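Lectin 2 (Agrocybe aegerita, PDB 4TQM) probably recognises glycans ending in N-acetylglucosamine, which it binds in pockets of a seven-bladed beta-propeller. Local coordinates at residues A[337-342]-A[392-397]; A[359-364]-A[377-382]. The protein carries 1 engineered substitution. All blocks are in the same frame, centred on the assembly; numbering follows the deposited sequence.

In the fold
From the N terminus, strand 20-24 and its two successors build most of one propeller blade, and five complete blades follow. Strand 339-343 then opens the seventh. Within that blade the chain turns back from strand 361-364 to strand 376-379, and interaction 2 closes this short hairpin loop. The chain then leaves for strand 395-399, which pairs with strand 20-24 and completes the first blade with C-terminal residues, the closure that makes a propeller a ring. Interaction 1 joins this last strand to strand 339-343 across the boundary between blades, and interaction 2 is nested inside the loop it closes. The two meet where Arg339 packs near Phe382, and both touch the bound N-acetylglucosamine.

Interaction 1: A[337-342]-A[392-397]; sequences KHRRFV and ETTVCW. With NAG (2-acetamido-2-deoxy-beta-D-glucopyranose), chain G.
Arg339 reaches from its strand to Thr394, where NH2 donates to OG1 at 2.7 Å with an N-H...O angle of 144°. The hydroxyl lies only 13° out of the guanidinium plane. The same NH2 makes a weak, longer bond to the carbonyl O of Thr394. Over one face of the guanidinium sits Cys396, its SG 3.5 Å above the plane and over the centre, so a compact polarisable sulfur packs against the flat cation. At the group's edge a water accepts from Arg339 NE at 2.7 Å and from Cys396 N at 3.2 Å, joining side chain to strand backbone. A bend at chi2 (91°) turns the chain of Arg339 so that the guanidinium can serve all these partners. Farther along the strand, Phe341 points its CZ at Cys396 O, 3.5 Å away and near the ring plane, and touches CE3 of Trp397 obliquely at 4.3 Å.

The next shell fixes these groups. Arg339 NH1 bonds weakly to Trp389 O, and Trp397 NE1 is held by Arg61 O. The two strands run nearly parallel, but their axes stay 8.5 Å apart: they are the first strand of one blade and the closing strand of the next, linked by side chains and water.

Just before Arg339, His338 lies in the sugar site. Its ring sits between Lys337 CB on one face and the acetamido methyl C8 of the N-acetylglucosamine on the opposite face, 3.5 Å above the plane. Glu358 holds His338 NE2, and Thr334 N meets ND1. The Thr394 hydroxyl accepts a hydrogen bond from Arg339 NH2 and is itself hydrogen-bonded to Ala390 O, which implies a directional link across the blade boundary, in which a long, multivalent arginine bridges a gap too wide for backbone pairing.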
loop_
_atom_site.group_PDB
_atom_site.type_symbol
_atom_site.label_atom_id
_atom_site.label_comp_id
_atom_site.label_asym_id
_atom_site.label_seq_id
_atom_site.Cartn_x
_atom_site.Cartn_y
_atom_site.Cartn_z
ATOM N N LYS A 337 4.877 14.972 8.546
ATOM C CA LYS A 337 4.793 14.650 9.967
ATOM C C LYS A 337 3.651 13.701 10.327
ATOM O O LYS A 337 3.762 12.919 11.272
ATOM C CB LYS A 337 4.682 15.937 10.788
ATOM C CG LYS A 337 5.851 16.891 10.598
ATOM C CD LYS A 337 5.593 18.227 11.277
ATOM C CE LYS A 337 5.266 18.046 12.749
ATOM N NZ LYS A 337 5.004 19.344 13.430
ATOM N N HIS A 338 2.558 13.765 9.574
ATOM C CA HIS A 338 1.356 13.012 9.919
ATOM C C HIS A 338 1.030 11.931 8.893
ATOM O O HIS A 338 1.434 12.025 7.731
ATOM C CB HIS A 338 0.171 13.966 10.061
ATOM C CG HIS A 338 0.485 15.205 10.841
ATOM N ND1 HIS A 338 0.559 16.453 10.260
ATOM C CD2 HIS A 338 0.755 15.386 12.155
ATOM C CE1 HIS A 338 0.854 17.350 11.183
ATOM N NE2 HIS A 338 0.979 16.730 12.343
ATOM N N ARG A 339 0.298 10.905 9.319
ATOM C CA ARG A 339 -0.132 9.860 8.386
ATOM C C ARG A 339 -1.648 9.854 8.247
ATOM O O ARG A 339 -2.357 10.222 9.171
ATOM C CB ARG A 339 0.336 8.474 8.836
ATOM C CG ARG A 339 1.836 8.263 8.824
ATOM C CD ARG A 339 2.441 8.613 10.169
ATOM N NE ARG A 339 3.664 7.862 10.425
ATOM C CZ ARG A 339 4.303 7.863 11.588
ATOM N NH1 ARG A 339 3.834 8.578 12.604
ATOM N NH2 ARG A 339 5.408 7.146 11.738
ATOM N N ARG A 340 -2.149 9.441 7.090
ATOM C CA ARG A 340 -3.592 9.350 6.894
ATOM C C ARG A 340 -3.945 8.114 6.079
ATOM O O ARG A 340 -3.298 7.812 5.077
ATOM C CB ARG A 340 -4.133 10.618 6.225
ATOM C CG ARG A 340 -4.328 11.789 7.187
ATOM C CD ARG A 340 -4.411 13.119 6.450
ATOM N NE ARG A 340 -3.125 13.493 5.866
ATOM C CZ ARG A 340 -2.883 14.652 5.264
ATOM N NH1 ARG A 340 -3.842 15.563 5.163
ATOM N NH2 ARG A 340 -1.681 14.902 4.763
ATOM N N PHE A 341 -4.967 7.394 6.525
ATOM C CA PHE A 341 -5.403 6.190 5.836
ATOM C C PHE A 341 -6.920 6.154 5.677
ATOM O O PHE A 341 -7.668 6.738 6.474
ATOM C CB PHE A 341 -4.912 4.933 6.565
ATOM C CG PHE A 341 -3.414 4.799 6.610
ATOM C CD1 PHE A 341 -2.706 4.364 5.499
ATOM C CD2 PHE A 341 -2.712 5.098 7.767
ATOM C CE1 PHE A 341 -1.326 4.236 5.540
ATOM C CE2 PHE A 341 -1.332 4.971 7.814
ATOM C CZ PHE A 341 -0.639 4.541 6.701
ATOM N N VAL A 342 -7.355 5.472 4.623
ATOM C CA VAL A 342 -8.763 5.296 4.314
ATOM C C VAL A 342 -9.021 3.801 4.239
ATOM O O VAL A 342 -8.800 3.175 3.199
ATOM C CB VAL A 342 -9.125 5.944 2.963
ATOM C CG1 VAL A 342 -10.631 5.990 2.785
ATOM C CG2 VAL A 342 -8.535 7.342 2.868
ATOM N N GLU A 392 10.458 9.797 9.724
ATOM C CA GLU A 392 11.873 9.595 9.428
ATOM C C GLU A 392 12.465 8.433 10.220
ATOM O O GLU A 392 13.423 7.797 9.778
ATOM C CB GLU A 392 12.675 10.867 9.720
ATOM C CG GLU A 392 12.281 12.083 8.891
ATOM C CD GLU A 392 11.269 12.977 9.592
ATOM O OE1 GLU A 392 10.331 12.447 10.228
ATOM O OE2 GLU A 392 11.414 14.215 9.509
ATOM N N THR A 393 11.890 8.163 11.390
ATOM C CA THR A 393 12.424 7.156 12.300
ATOM C C THR A 393 11.416 6.059 12.628
ATOM O O THR A 393 11.786 5.005 13.148
ATOM C CB THR A 393 12.875 7.796 13.629
ATOM O OG1 THR A 393 11.746 8.387 14.284
ATOM C CG2 THR A 393 13.929 8.866 13.380
ATOM N N THR A 394 10.143 6.312 12.342
ATOM C CA THR A 394 9.085 5.360 12.665
ATOM C C THR A 394 8.214 5.066 11.450
ATOM O O THR A 394 8.157 5.860 10.508
ATOM C CB THR A 394 8.183 5.868 13.810
ATOM O OG1 THR A 394 7.506 7.061 13.396
ATOM C CG2 THR A 394 9.006 6.156 15.059
ATOM N N VAL A 395 7.540 3.918 11.474
ATOM C CA VAL A 395 6.685 3.524 10.357
ATOM C C VAL A 395 5.314 3.095 10.862
ATOM O O VAL A 395 5.211 2.163 11.647
ATOM C CB VAL A 395 7.295 2.350 9.552
ATOM C CG1 VAL A 395 6.484 2.096 8.288
ATOM C CG2 VAL A 395 8.750 2.627 9.200
ATOM N N CYS A 396 4.258 3.768 10.416
ATOM C CA CYS A 396 2.907 3.383 10.823
ATOM C C CYS A 396 2.097 2.825 9.662
ATOM O O CYS A 396 2.041 3.423 8.585
ATOM C CB CYS A 396 2.168 4.558 11.465
ATOM S SG CYS A 396 2.767 5.001 13.113
ATOM N N TRP A 397 1.478 1.672 9.888
ATOM C CA TRP A 397 0.641 1.030 8.886
ATOM C C TRP A 397 -0.725 0.692 9.464
ATOM O O TRP A 397 -0.875 0.509 10.676
ATOM C CB TRP A 397 1.271 -0.279 8.401
ATOM C CG TRP A 397 2.557 -0.155 7.644
ATOM C CD1 TRP A 397 3.759 -0.702 7.984
ATOM C CD2 TRP A 397 2.764 0.534 6.406
ATOM N NE1 TRP A 397 4.704 -0.391 7.039
ATOM C CE2 TRP A 397 4.120 0.369 6.059
ATOM C CE3 TRP A 397 1.938 1.278 5.557
ATOM C CZ2 TRP A 397 4.669 0.923 4.904
ATOM C CZ3 TRP A 397 2.485 1.829 4.410
ATOM C CH2 TRP A 397 3.838 1.648 4.095
HETATM C C1 NAG G . -5.310 19.345 15.338
HETATM C C2 NAG G . -5.586 18.220 14.348
HETATM C C3 NAG G . -6.994 18.368 13.785
HETATM C C4 NAG G . -7.997 18.447 14.930
HETATM C C5 NAG G . -7.582 19.492 15.961
HETATM C C6 NAG G . -8.517 19.469 17.168
HETATM C C7 NAG G . -3.564 17.351 13.368
HETATM C C8 NAG G . -2.502 17.482 12.315
HETATM N N2 NAG G . -4.582 18.205 13.302
HETATM O O3 NAG G . -7.303 17.266 12.961
HETATM O O4 NAG G . -9.269 18.778 14.421
HETATM O O5 NAG G . -6.250 19.283 16.390
HETATM O O6 NAG G . -8.550 18.173 17.727
HETATM O O7 NAG G . -3.473 16.491 14.245
HETATM O O HOH W 1 5.049 6.335 8.701
#

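Interaction 2: A[359-364]-A[377-382]; sequences KETLVS and ALTNDF. With GAL (beta-D-galactopyranose), chain B; NAG (2-acetamido-2-deoxy-beta-D-glucopyranose), chain G.
The Phe382 ring has Thr361 OG1 at its edge, near the ring plane, while Trp389 meets the ring at about 50° and Phe356 also packs there. Two flat groups also pass each other where Glu360 meets Asn380, their carboxylate and amide planes about 10° apart; the Ala377 methyl approaches Glu360 OE1 to 3.8 Å. These groups belong to the outer beta hairpin of a propeller blade, interrupted by a beta bulge.

Thr361 and Thr379 form an antiparallel hydrogen-bonded pair, with Thr361 N donating to Thr379 O at 2.9 Å. The return bond reaches Thr361 O from Leu378 N, one residue out of step, because Leu378 adopts helical backbone angles. The bulge leaves Thr379 N buried without a partner in the model, and Leu362 then pairs with Ala377. On the face these two share, the small Ala377 lets Leu362 CD2 come up against both its CB and its CA. Separately, Val363 CG1 meets Leu378 CD2 at 3.5 Å.

Beyond the strand, Thr379 OG1 accepts from Asp381 N at 3.0 Å, an ST turn that starts the chain on its way out. Thr361 OG1, anti to its own carbonyl carbon (chi1 -61°), is placed to donate to Asp381 O at 2.7 Å, in the carbonyl plane. A hydroxyl thus fastens the departing loop to the hairpin.

Toward the ligand, Leu362 CD1 lies 3.4 Å from O3 of the N-acetylglucosamine. The long chain of Lys359 follows the galactose, and its NZ donates to galactose O4 at 3.1 Å and, weakly, to O6.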
loop_
_atom_site.group_PDB
_atom_site.type_symbol
_atom_site.label_atom_id
_atom_site.label_comp_id
_atom_site.label_asym_id
_atom_site.label_seq_id
_atom_site.Cartn_x
_atom_site.Cartn_y
_atom_site.Cartn_z
ATOM N N LYS A 359 -0.815 15.327 17.973
ATOM C CA LYS A 359 -0.824 14.912 19.376
ATOM C C LYS A 359 -1.837 13.804 19.670
ATOM O O LYS A 359 -1.875 13.271 20.784
ATOM C CB LYS A 359 -1.083 16.108 20.295
ATOM C CG LYS A 359 -2.548 16.497 20.394
ATOM C CD LYS A 359 -2.784 17.539 21.478
ATOM C CE LYS A 359 -4.272 17.794 21.675
ATOM N NZ LYS A 359 -4.945 18.177 20.404
ATOM N N GLU A 360 -2.657 13.458 18.681
ATOM C CA GLU A 360 -3.596 12.348 18.842
ATOM C C GLU A 360 -3.988 11.684 17.523
ATOM O O GLU A 360 -4.013 12.323 16.467
ATOM C CB GLU A 360 -4.844 12.787 19.620
ATOM C CG GLU A 360 -5.617 13.937 18.996
ATOM C CD GLU A 360 -6.585 14.581 19.976
ATOM O OE1 GLU A 360 -7.576 15.195 19.526
ATOM O OE2 GLU A 360 -6.350 14.477 21.199
ATOM N N THR A 361 -4.275 10.387 17.597
ATOM C CA THR A 361 -4.786 9.637 16.459
ATOM C C THR A 361 -6.292 9.833 16.374
ATOM O O THR A 361 -7.034 9.415 17.264
ATOM C CB THR A 361 -4.465 8.136 16.581
ATOM O OG1 THR A 361 -3.045 7.953 16.626
ATOM C CG2 THR A 361 -5.031 7.371 15.395
ATOM N N LEU A 362 -6.731 10.477 15.298
ATOM C CA LEU A 362 -8.123 10.867 15.133
ATOM C C LEU A 362 -8.828 10.007 14.091
ATOM O O LEU A 362 -8.191 9.445 13.200
ATOM C CB LEU A 362 -8.203 12.343 14.738
ATOM C CG LEU A 362 -7.657 13.325 15.776
ATOM C CD1 LEU A 362 -7.306 14.657 15.132
ATOM C CD2 LEU A 362 -8.667 13.521 16.892
ATOM N N VAL A 363 -10.149 9.918 14.199
ATOM C CA VAL A 363 -10.918 9.030 13.339
ATOM C C VAL A 363 -12.208 9.692 12.860
ATOM O O VAL A 363 -12.742 10.581 13.518
ATOM C CB VAL A 363 -11.251 7.712 14.075
ATOM C CG1 VAL A 363 -12.422 7.907 15.025
ATOM C CG2 VAL A 363 -11.559 6.611 13.087
ATOM N N SER A 364 -12.687 9.270 11.694
ATOM C CA SER A 364 -14.001 9.668 11.204
ATOM C C SER A 364 -14.656 8.467 10.539
ATOM O O SER A 364 -14.095 7.874 9.612
ATOM C CB SER A 364 -13.897 10.831 10.218
ATOM O OG SER A 364 -15.181 11.192 9.730
ATOM N N ALA A 377 -11.267 11.232 18.875
ATOM C CA ALA A 377 -9.886 10.900 19.207
ATOM C C ALA A 377 -9.798 9.484 19.765
ATOM O O ALA A 377 -10.376 9.183 20.811
ATOM C CB ALA A 377 -9.321 11.902 20.200
ATOM N N LEU A 378 -9.073 8.619 19.064
ATOM C CA LEU A 378 -8.944 7.223 19.461
ATOM C C LEU A 378 -7.933 7.045 20.589
ATOM O O LEU A 378 -8.192 6.338 21.566
ATOM C CB LEU A 378 -8.534 6.363 18.264
ATOM C CG LEU A 378 -9.487 5.233 17.872
ATOM C CD1 LEU A 378 -9.738 4.307 19.050
ATOM C CD2 LEU A 378 -10.794 5.797 17.359
ATOM N N THR A 379 -6.777 7.685 20.441
ATOM C CA THR A 379 -5.701 7.557 21.415
ATOM C C THR A 379 -4.700 8.693 21.263
ATOM O O THR A 379 -4.707 9.408 20.262
ATOM C CB THR A 379 -4.948 6.225 21.239
ATOM O OG1 THR A 379 -3.893 6.139 22.204
ATOM C CG2 THR A 379 -4.350 6.137 19.841
ATOM N N ASN A 380 -3.838 8.857 22.258
ATOM C CA ASN A 380 -2.751 9.818 22.154
ATOM C C ASN A 380 -1.542 9.175 21.488
ATOM O O ASN A 380 -0.656 9.867 20.983
ATOM C CB ASN A 380 -2.376 10.367 23.531
ATOM C CG ASN A 380 -3.441 11.280 24.102
ATOM O OD1 ASN A 380 -4.157 11.955 23.361
ATOM N ND2 ASN A 380 -3.552 11.309 25.425
ATOM N N ASP A 381 -1.520 7.845 21.487
ATOM C CA ASP A 381 -0.408 7.098 20.913
ATOM C C ASP A 381 -0.416 7.166 19.383
ATOM O O ASP A 381 -1.440 7.488 18.775
ATOM C CB ASP A 381 -0.430 5.643 21.393
ATOM C CG ASP A 381 -0.404 5.527 22.914
ATOM O OD1 ASP A 381 -0.118 6.540 23.588
ATOM O OD2 ASP A 381 -0.663 4.422 23.438
ATOM N N PHE A 382 0.740 6.878 18.785
ATOM C CA PHE A 382 0.946 6.893 17.329
ATOM C C PHE A 382 0.979 8.299 16.714
ATOM O O PHE A 382 1.176 8.451 15.507
ATOM C CB PHE A 382 -0.072 6.006 16.593
ATOM C CG PHE A 382 -0.142 4.594 17.110
ATOM C CD1 PHE A 382 0.875 3.692 16.845
ATOM C CD2 PHE A 382 -1.240 4.164 17.837
ATOM C CE1 PHE A 382 0.807 2.394 17.312
ATOM C CE2 PHE A 382 -1.314 2.865 18.307
ATOM C CZ PHE A 382 -0.290 1.978 18.043
HETATM C C1 GAL B . -1.188 21.510 16.539
HETATM C C2 GAL B . -2.044 20.508 15.778
HETATM C C3 GAL B . -3.387 20.305 16.467
HETATM C C4 GAL B . -3.245 20.109 17.975
HETATM C C5 GAL B . -2.240 21.086 18.586
HETATM C C6 GAL B . -1.958 20.743 20.044
HETATM O O2 GAL B . -2.265 20.986 14.471
HETATM O O3 GAL B . -3.996 19.161 15.921
HETATM O O4 GAL B . -2.847 18.784 18.244
HETATM O O5 GAL B . -1.030 21.046 17.862
HETATM O O6 GAL B . -3.155 20.808 20.789
HETATM C C1 NAG G . -5.310 19.345 15.338
HETATM C C2 NAG G . -5.586 18.220 14.348
HETATM C C3 NAG G . -6.994 18.368 13.785
HETATM C C4 NAG G . -7.997 18.447 14.930
HETATM C C5 NAG G . -7.582 19.492 15.961
HETATM C C6 NAG G . -8.517 19.469 17.168
HETATM C C7 NAG G . -3.564 17.351 13.368
HETATM C C8 NAG G . -2.502 17.482 12.315
HETATM N N2 NAG G . -4.582 18.205 13.302
HETATM O O3 NAG G . -7.303 17.266 12.961
HETATM O O4 NAG G . -9.269 18.778 14.421
HETATM O O5 NAG G . -6.250 19.283 16.390
HETATM O O6 NAG G . -8.550 18.173 17.727
HETATM O O7 NAG G . -3.473 16.491 14.245
#